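Local coordinates for protein sugar phosphate isomerase/epimerase (Parabacteroides distasonis, PDB 3L23) that binds a magnesium ion in a xylose-isomerase-like TIM barrel and probably acts as a sugar phosphate isomerase or epimerase, at residues I145-S150 and P208-F213; E214-W219 and H242-A247; I238-I243 and D271-L276. All coordinates share one frame; numbering follows the deposited sequence. Where two conformers were deposited one is given.

Contact 1 of 3, residues I145-S150 and P208-F213; sequences IFNQAS and PSKVYF. With EDO (1,2-ethanediol), chain G.
A buried serine hydroxyl of a helix, not a backbone amide, supplies the one hydrogen bond across this contact: Ser-150 OG donates to Lys-210 O at 2.6 Å. The donor lies 26° from the carbonyl plane and meets the C=O at 116°, so it comes at the carbonyl from the flank and not end-on. That position follows from the serine torsion, which sets OG anti to the backbone N (chi1 171°). Ser-150 OG also rests 3.4 Å from Lys-210 CB, while the lysine chain leads outward across the helix, its CD passing 3.8 Å from Asn-147 O. Its NZ forms a salt bridge with Asp-151 and a weak bond to a 1,2-ethanediol, probably left from crystallisation.

One helical turn before Ser-150, Phe-146 and Asn-147 meet a single methyl of Val-211: CG2 is 3.5 Å from Asn-147 OD1, with the two side chains crossing at about a right angle, and 4.1 Å from Phe-146 CB. Asn-147 OD1 takes its hydrogen bond from Asp-207 N. Helix 136-155 thus packs on the start of strand 211-216, beside strand 162-165, whose Phe-162 stacks on Phe-146 and touches Ser-150 and Val-211; helix 103-119 lies against Ile-145 and Ala-149.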
# COMPACT_ATOMS: atom_id res chain seq x y z
N ILE A 145 -13.72 10.91 -6.11
CA ILE A 145 -12.99 10.22 -7.16
C ILE A 145 -12.65 8.79 -6.68
O ILE A 145 -12.79 7.83 -7.45
CB ILE A 145 -11.74 11.07 -7.65
CG1 ILE A 145 -12.24 12.27 -8.46
CG2 ILE A 145 -10.71 10.24 -8.42
CD1 ILE A 145 -11.20 13.42 -8.67
N PHE A 146 -12.24 8.63 -5.44
CA PHE A 146 -11.95 7.30 -4.90
C PHE A 146 -13.22 6.41 -4.93
O PHE A 146 -13.16 5.21 -5.27
CB PHE A 146 -11.44 7.39 -3.47
CG PHE A 146 -10.01 7.96 -3.31
CD1 PHE A 146 -9.17 8.21 -4.39
CD2 PHE A 146 -9.50 8.15 -2.03
CE1 PHE A 146 -7.87 8.73 -4.18
CE2 PHE A 146 -8.21 8.63 -1.82
CZ PHE A 146 -7.41 8.91 -2.90
N ASN A 147 -14.36 7.00 -4.54
CA ASN A 147 -15.63 6.26 -4.54
C ASN A 147 -15.95 5.79 -5.97
O ASN A 147 -16.33 4.65 -6.18
CB ASN A 147 -16.80 7.11 -4.03
CG ASN A 147 -16.81 7.28 -2.53
OD1 ASN A 147 -16.25 6.47 -1.78
ND2 ASN A 147 -17.48 8.33 -2.07
N GLN A 148 -15.76 6.67 -6.95
CA GLN A 148 -16.07 6.31 -8.35
C GLN A 148 -15.05 5.30 -8.87
O GLN A 148 -15.42 4.41 -9.64
CB GLN A 148 -16.10 7.52 -9.26
CG GLN A 148 -16.61 7.13 -10.64
CD GLN A 148 -16.73 8.28 -11.62
OE1 GLN A 148 -16.34 9.42 -11.33
NE2 GLN A 148 -17.26 7.99 -12.80
N ALA A 149 -13.78 5.43 -8.48
CA ALA A 149 -12.73 4.46 -8.87
C ALA A 149 -13.12 3.06 -8.43
O ALA A 149 -12.96 2.10 -9.17
CB ALA A 149 -11.33 4.83 -8.29
N SER A 150 -13.66 2.95 -7.21
CA SER A 150 -14.09 1.67 -6.69
C SER A 150 -15.13 1.02 -7.58
O SER A 150 -15.05 -0.18 -7.85
CB SER A 150 -14.62 1.84 -5.27
OG SER A 150 -15.22 0.65 -4.83
N PRO A 208 -17.91 3.41 2.95
CA PRO A 208 -17.29 2.17 3.45
C PRO A 208 -17.58 0.91 2.65
O PRO A 208 -16.84 -0.07 2.78
CB PRO A 208 -17.88 2.00 4.85
CG PRO A 208 -18.42 3.31 5.21
CD PRO A 208 -18.85 3.97 3.93
N SER A 209 -18.61 0.93 1.83
CA SER A 209 -18.95 -0.21 0.99
C SER A 209 -18.12 -0.20 -0.29
O SER A 209 -18.19 -1.14 -1.07
CB SER A 209 -20.44 -0.20 0.63
OG SER A 209 -20.74 0.81 -0.34
N LYS A 210 -17.37 0.88 -0.50
CA LYS A 210 -16.58 1.04 -1.73
C LYS A 210 -15.05 1.20 -1.55
O LYS A 210 -14.28 0.74 -2.42
CB LYS A 210 -17.06 2.27 -2.46
CG LYS A 210 -18.50 2.22 -2.85
CD LYS A 210 -18.91 3.47 -3.62
CE LYS A 210 -20.42 3.49 -3.84
NZ LYS A 210 -20.83 3.01 -5.11
N VAL A 211 -14.63 1.86 -0.46
CA VAL A 211 -13.22 2.22 -0.20
C VAL A 211 -12.78 1.65 1.13
O VAL A 211 -13.52 1.76 2.11
CB VAL A 211 -13.08 3.75 -0.16
CG1 VAL A 211 -11.69 4.22 0.34
CG2 VAL A 211 -13.46 4.37 -1.54
N TYR A 212 -11.60 1.05 1.14
CA TYR A 212 -11.00 0.54 2.38
C TYR A 212 -9.58 1.06 2.42
O TYR A 212 -9.04 1.59 1.43
CB TYR A 212 -11.00 -1.00 2.45
CG TYR A 212 -10.15 -1.62 1.37
CD1 TYR A 212 -10.66 -1.84 0.10
CD2 TYR A 212 -8.82 -1.98 1.62
CE1 TYR A 212 -9.84 -2.37 -0.92
CE2 TYR A 212 -8.01 -2.47 0.62
CZ TYR A 212 -8.52 -2.68 -0.64
OH TYR A 212 -7.69 -3.16 -1.63
N PHE A 213 -8.96 0.89 3.57
CA PHE A 213 -7.65 1.40 3.84
C PHE A 213 -6.62 0.32 4.17
O PHE A 213 -6.92 -0.67 4.88
CB PHE A 213 -7.73 2.46 4.97
CG PHE A 213 -8.50 3.70 4.57
CD1 PHE A 213 -9.85 3.74 4.60
CD2 PHE A 213 -7.84 4.79 4.04
CE1 PHE A 213 -10.56 4.84 4.14
CE2 PHE A 213 -8.53 5.92 3.57
CZ PHE A 213 -9.88 5.94 3.62
C1 EDO G . -19.82 6.68 -6.82
O1 EDO G . -20.89 5.78 -7.14
C2 EDO G . -20.16 7.38 -5.52
O2 EDO G . -20.45 6.42 -4.49

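Contact 2 of 3, residues E214-W219 and H242-A247; sequences EMDVYW and HIKDRA. With MG (magnesium ion), chain B.
Strands 211-216 and 238-243 run parallel here, with a bridge pairing Asp-216 and His-242 at a CA-CA separation of 4.4 Å. His-242 N donates to Met-215 O, and the returning bond, Val-217 N to His-242 O, is nearly straight (176°). Val-217 already belongs to the helix that follows, so the ladder ends where strand turns into helix. Asp-216 is the N-cap: its OD1 accepts from Trp-219 N, which leaves OD2 for the metal.

Magnesium is bound by Asp-216 OD2 at 2.0 Å and by His-242 ND1 at 2.3 Å, and OD2 lies at the edge of the imidazole, near its plane. Such ligands at the C-terminal ends of neighbouring strands are a feature of the xylose-isomerase-like TIM barrel; His-165, Glu-275 and two waters complete the shell. Glu-214 sets its carboxylate beside the far part of the imidazole, planes 45° apart, without a hydrogen bond between them: Glu-214 OE1 pairs with His-79, and His-242 NE2 with Glu-47.

Beyond the metal, Lys-244 NZ sits over one face of Tyr-218, 3.6 Å from the ring centroid, a cation-pi contact. The same NZ donates to Asp-245 O and forms a salt bridge with Glu-277. In one of its two conformers, Arg-246 folds back so that NE donates to Tyr-218 OH at 2.8 Å, near the guanidinium plane; the side chain also touches a crystal neighbour, making this bond less certain.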
# COMPACT_ATOMS: atom_id res chain seq x y z
N GLU A 214 -5.42 0.48 3.60
CA GLU A 214 -4.27 -0.34 3.96
C GLU A 214 -3.44 0.60 4.81
O GLU A 214 -2.74 1.45 4.25
CB GLU A 214 -3.48 -0.79 2.73
CG GLU A 214 -2.21 -1.58 3.03
CD GLU A 214 -1.49 -1.98 1.80
OE1 GLU A 214 -1.09 -1.09 1.03
OE2 GLU A 214 -1.31 -3.18 1.57
N MSE A 215 -3.46 0.43 6.13
CA MSE A 215 -2.77 1.37 7.01
C MSE A 215 -1.30 0.98 7.11
O MSE A 215 -0.96 -0.16 7.46
CB MSE A 215 -3.39 1.41 8.41
CG MSE A 215 -2.54 2.18 9.42
SE MSE A 215 -3.54 2.76 10.94
CE MSE A 215 -4.23 4.36 10.22
N ASP A 216 -0.42 1.92 6.79
CA ASP A 216 1.02 1.71 6.98
C ASP A 216 1.33 2.16 8.39
O ASP A 216 1.28 3.36 8.70
CB ASP A 216 1.83 2.45 5.94
CG ASP A 216 3.31 2.17 6.02
OD1 ASP A 216 3.87 2.35 7.11
OD2 ASP A 216 3.91 1.86 4.97
N VAL A 217 1.67 1.20 9.23
CA VAL A 217 1.80 1.52 10.66
C VAL A 217 2.96 2.48 10.93
O VAL A 217 2.87 3.28 11.87
CB VAL A 217 1.88 0.25 11.55
CG1 VAL A 217 0.61 -0.56 11.40
CG2 VAL A 217 3.12 -0.63 11.26
N TYR A 218 4.08 2.35 10.20
CA TYR A 218 5.23 3.21 10.40
C TYR A 218 4.90 4.66 10.00
O TYR A 218 5.20 5.62 10.74
CB TYR A 218 6.42 2.75 9.56
CG TYR A 218 7.60 3.70 9.52
CD1 TYR A 218 8.52 3.81 10.57
CD2 TYR A 218 7.82 4.55 8.41
CE1 TYR A 218 9.61 4.64 10.49
CE2 TYR A 218 8.87 5.36 8.35
CZ TYR A 218 9.78 5.44 9.39
OH TYR A 218 10.86 6.27 9.35
N TRP A 219 4.34 4.82 8.80
CA TRP A 219 4.07 6.17 8.35
C TRP A 219 2.99 6.84 9.18
O TRP A 219 2.95 8.05 9.28
CB TRP A 219 3.77 6.22 6.85
CG TRP A 219 5.02 6.04 6.06
CD1 TRP A 219 5.40 4.93 5.38
CD2 TRP A 219 6.09 6.99 5.91
NE1 TRP A 219 6.63 5.11 4.83
CE2 TRP A 219 7.07 6.38 5.12
CE3 TRP A 219 6.30 8.28 6.37
CZ2 TRP A 219 8.26 7.01 4.78
CZ3 TRP A 219 7.47 8.94 6.02
CH2 TRP A 219 8.46 8.29 5.25
N HIS A 242 0.47 -2.40 6.30
CA HIS A 242 1.90 -2.48 6.08
C HIS A 242 2.59 -2.50 7.42
O HIS A 242 2.32 -1.64 8.28
CB HIS A 242 2.43 -1.30 5.26
CG HIS A 242 2.35 -1.51 3.79
ND1 HIS A 242 2.99 -0.67 2.89
CD2 HIS A 242 1.69 -2.43 3.05
CE1 HIS A 242 2.76 -1.12 1.67
NE2 HIS A 242 1.97 -2.18 1.74
N ILE A 243 3.44 -3.51 7.62
CA ILE A 243 4.26 -3.67 8.81
C ILE A 243 5.66 -3.22 8.43
O ILE A 243 6.32 -3.80 7.54
CB ILE A 243 4.25 -5.15 9.32
CG1 ILE A 243 2.83 -5.65 9.68
CG2 ILE A 243 5.19 -5.39 10.52
CD1 ILE A 243 2.08 -4.87 10.75
N LYS A 244 6.10 -2.14 9.07
CA LYS A 244 7.29 -1.41 8.68
C LYS A 244 7.88 -0.74 9.91
O LYS A 244 7.12 -0.38 10.82
CB LYS A 244 6.91 -0.32 7.68
CG LYS A 244 8.05 0.38 7.07
CD LYS A 244 7.69 1.45 6.06
CE LYS A 244 8.95 2.09 5.52
NZ LYS A 244 9.87 2.68 6.57
N ASP A 245 9.21 -0.56 9.92
CA ASP A 245 9.94 0.14 10.99
C ASP A 245 10.82 1.17 10.25
O ASP A 245 10.66 1.35 9.03
CB ASP A 245 10.77 -0.89 11.81
CG ASP A 245 11.10 -0.42 13.23
OD1 ASP A 245 11.25 0.80 13.50
OD2 ASP A 245 11.29 -1.32 14.10
N ARG A 246 11.72 1.85 10.95
CA ARG A 246 12.70 2.73 10.30
C ARG A 246 13.54 1.93 9.31
O ARG A 246 13.79 2.37 8.16
CB ARG A 246 13.56 3.38 11.36
CG ARG A 246 14.76 4.18 10.87
CD ARG A 246 14.45 5.23 9.85
NE ARG A 246 13.46 6.21 10.27
CZ ARG A 246 13.70 7.35 10.92
NH1 ARG A 246 14.91 7.70 11.33
NH2 ARG A 246 12.68 8.15 11.18
N ALA A 247 13.98 0.75 9.77
CA ALA A 247 14.75 -0.19 8.95
C ALA A 247 14.41 -1.61 9.39
O ALA A 247 13.26 -1.98 9.35
CB ALA A 247 16.25 0.10 9.04
MG MG B . 4.00 1.36 3.05
O HOH W 1 5.03 3.19 2.73
O HOH W 2 4.38 1.27 0.72

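Contact 3 of 3, residues I238-I243 and D271-L276; sequences IKVLHI and DYFVEL. With MG (magnesium ion), chain B; EDO (1,2-ethanediol), chain F.
Two neighbouring strands of the barrel, joined through helix 257-267 as a beta-alpha-beta unit, meet where Leu-241, His-242 and Ile-243 pair with Tyr-272, Phe-273 and Val-274. The strand axes come within 4.7 Å and diverge by 16°. Four backbone bonds form the parallel ladder: Leu-241 N to Asp-271 O, Phe-273 N to Leu-241 O, Ile-243 N to Phe-273 O and Glu-275 N to Ile-243 O. Of these, Leu-241 N to Asp-271 O is the longest, at 3.2 Å.

Each side of the sheet has its own packing. On the side of Leu-241, Ile-243 and Tyr-272, the Ile-243 CG1 branch lies 3.7 Å from Tyr-272 CD1. One face of the tyrosine ring carries C1 of a 1,2-ethanediol, while Phe-261 of the helix meets the ring edge-to-face. The diol O1 accepts from Tyr-272 N and donates to Tyr-272 O. On the His-242 side, Phe-273 turns its ring edge to Val-240, whose CG1 is 3.8 Å from Phe-273 CE2, while Phe-273 CB lies 4.0 Å from His-242 CD2.

Glu-275, whose N closes the series of backbone bonds, extends its side chain to the metal with CG anti to the backbone N (chi1 -179°). Its OE1 binds magnesium at 2.0 Å, and OE2 accepts a 2.7 Å bond from water 2, itself a metal ligand, so one carboxylate holds both the ion and its water. The carboxylate plane is nearly perpendicular to the His-242 ring (86°); the 3.0 Å between His-242 ND1 and Glu-275 OE1 reflects their shared metal. Acidic and histidine ligands carried on adjacent strand ends characterise the metal centre of xylose-isomerase-like TIM barrels.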
# COMPACT_ATOMS: atom_id res chain seq x y z
N ILE A 238 -10.19 -0.27 8.11
CA ILE A 238 -8.77 -0.63 7.92
C ILE A 238 -8.67 -2.14 7.78
O ILE A 238 -8.88 -2.85 8.77
CB ILE A 238 -7.91 -0.13 9.09
CG1 ILE A 238 -7.96 1.42 9.14
CG2 ILE A 238 -6.49 -0.69 8.92
CD1 ILE A 238 -7.55 2.04 10.50
N LYS A 239 -8.43 -2.62 6.57
CA LYS A 239 -8.55 -4.03 6.23
C LYS A 239 -7.24 -4.75 5.93
O LYS A 239 -7.23 -5.97 5.88
CB LYS A 239 -9.44 -4.17 5.01
CG LYS A 239 -10.83 -3.60 5.23
CD LYS A 239 -11.80 -4.62 5.70
CE LYS A 239 -13.24 -4.02 5.83
NZ LYS A 239 -13.70 -3.26 4.59
N VAL A 240 -6.17 -3.99 5.71
CA VAL A 240 -4.85 -4.55 5.39
C VAL A 240 -3.82 -3.69 6.09
O VAL A 240 -4.08 -2.52 6.28
CB VAL A 240 -4.59 -4.53 3.85
CG1 VAL A 240 -3.27 -5.23 3.50
CG2 VAL A 240 -5.78 -5.17 3.07
N LEU A 241 -2.67 -4.24 6.51
CA LEU A 241 -1.61 -3.41 7.05
C LEU A 241 -0.29 -3.49 6.28
O LEU A 241 0.02 -4.49 5.67
CB LEU A 241 -1.25 -3.79 8.51
CG LEU A 241 -2.34 -3.73 9.59
CD1 LEU A 241 -1.77 -4.11 10.94
CD2 LEU A 241 -2.93 -2.32 9.61
N HIS A 242 0.47 -2.40 6.30
CA HIS A 242 1.90 -2.48 6.08
C HIS A 242 2.59 -2.50 7.42
O HIS A 242 2.32 -1.64 8.28
CB HIS A 242 2.43 -1.30 5.26
CG HIS A 242 2.35 -1.51 3.79
ND1 HIS A 242 2.99 -0.67 2.89
CD2 HIS A 242 1.69 -2.43 3.05
CE1 HIS A 242 2.76 -1.12 1.67
NE2 HIS A 242 1.97 -2.18 1.74
N ILE A 243 3.44 -3.51 7.62
CA ILE A 243 4.26 -3.67 8.81
C ILE A 243 5.66 -3.22 8.43
O ILE A 243 6.32 -3.80 7.54
CB ILE A 243 4.25 -5.15 9.32
CG1 ILE A 243 2.83 -5.65 9.68
CG2 ILE A 243 5.19 -5.39 10.52
CD1 ILE A 243 2.08 -4.87 10.75
N ASP A 271 -4.66 -9.78 6.25
CA ASP A 271 -3.54 -9.61 5.35
C ASP A 271 -2.63 -8.49 5.81
O ASP A 271 -3.10 -7.43 6.16
CB ASP A 271 -4.07 -9.32 3.94
CG ASP A 271 -4.76 -10.54 3.33
OD1 ASP A 271 -4.06 -11.56 3.13
OD2 ASP A 271 -5.98 -10.45 3.07
N TYR A 272 -1.33 -8.76 5.80
CA TYR A 272 -0.35 -7.75 5.99
C TYR A 272 0.84 -8.00 5.08
O TYR A 272 1.08 -9.13 4.62
CB TYR A 272 0.11 -7.62 7.45
CG TYR A 272 0.97 -8.76 7.95
CD1 TYR A 272 2.34 -8.79 7.76
CD2 TYR A 272 0.41 -9.82 8.63
CE1 TYR A 272 3.13 -9.82 8.23
CE2 TYR A 272 1.20 -10.86 9.08
CZ TYR A 272 2.56 -10.84 8.89
OH TYR A 272 3.37 -11.88 9.34
N PHE A 273 1.57 -6.91 4.82
CA PHE A 273 2.81 -6.94 4.03
C PHE A 273 3.96 -6.23 4.73
O PHE A 273 3.82 -5.11 5.24
CB PHE A 273 2.58 -6.31 2.67
CG PHE A 273 1.49 -6.98 1.91
CD1 PHE A 273 1.72 -8.19 1.30
CD2 PHE A 273 0.19 -6.50 1.97
CE1 PHE A 273 0.69 -8.87 0.66
CE2 PHE A 273 -0.84 -7.14 1.32
CZ PHE A 273 -0.60 -8.36 0.68
N VAL A 274 5.08 -6.93 4.77
CA VAL A 274 6.35 -6.34 5.20
C VAL A 274 6.84 -5.31 4.22
O VAL A 274 6.83 -5.53 3.00
CB VAL A 274 7.46 -7.46 5.37
CG1 VAL A 274 8.87 -6.85 5.45
CG2 VAL A 274 7.11 -8.35 6.56
N GLU A 275 7.32 -4.19 4.75
CA GLU A 275 7.95 -3.18 3.93
C GLU A 275 9.26 -2.73 4.54
O GLU A 275 9.38 -2.61 5.78
CB GLU A 275 7.02 -2.00 3.76
CG GLU A 275 7.66 -0.95 2.89
CD GLU A 275 6.70 0.14 2.48
OE1 GLU A 275 5.74 0.40 3.19
OE2 GLU A 275 6.95 0.77 1.44
N LEU A 276 10.26 -2.50 3.69
CA LEU A 276 11.58 -2.04 4.11
C LEU A 276 12.06 -0.97 3.15
O LEU A 276 12.14 -1.23 1.95
CB LEU A 276 12.56 -3.23 4.14
CG LEU A 276 13.97 -2.95 4.59
CD1 LEU A 276 13.94 -2.61 6.08
CD2 LEU A 276 14.92 -4.11 4.23
MG MG B . 4.00 1.36 3.05
C1 EDO F . 0.33 -12.05 5.63
O1 EDO F . -0.56 -11.40 4.69
C2 EDO F . -0.47 -12.70 6.75
O2 EDO F . -1.27 -13.72 6.18
O HOH W 2 4.38 1.27 0.72
O HOH W 1 5.03 3.19 2.73

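Strand 211-216 links contact 1 to contact 2: its first residue, Val-211, with Lys-210 just before it, meets helix 136-155 on the outside of the barrel, and its last one reaches the magnesium, so the two centres are 22 Å apart. Contacts 2 and 3, with centres only 7 Å apart, share His-242 and Ile-243, the ion and both waters. There Asp-216 OD2 and Glu-275 OE1 approach to 2.9 Å, a closeness of acidic oxygens that the bound cation probably offsets. Contact 1 also touches contact 3, about 19 Å away between centres, through Phe-213 O and Lys-239 N at 3.0 Å, a probable hydrogen bond between the neighbouring strands.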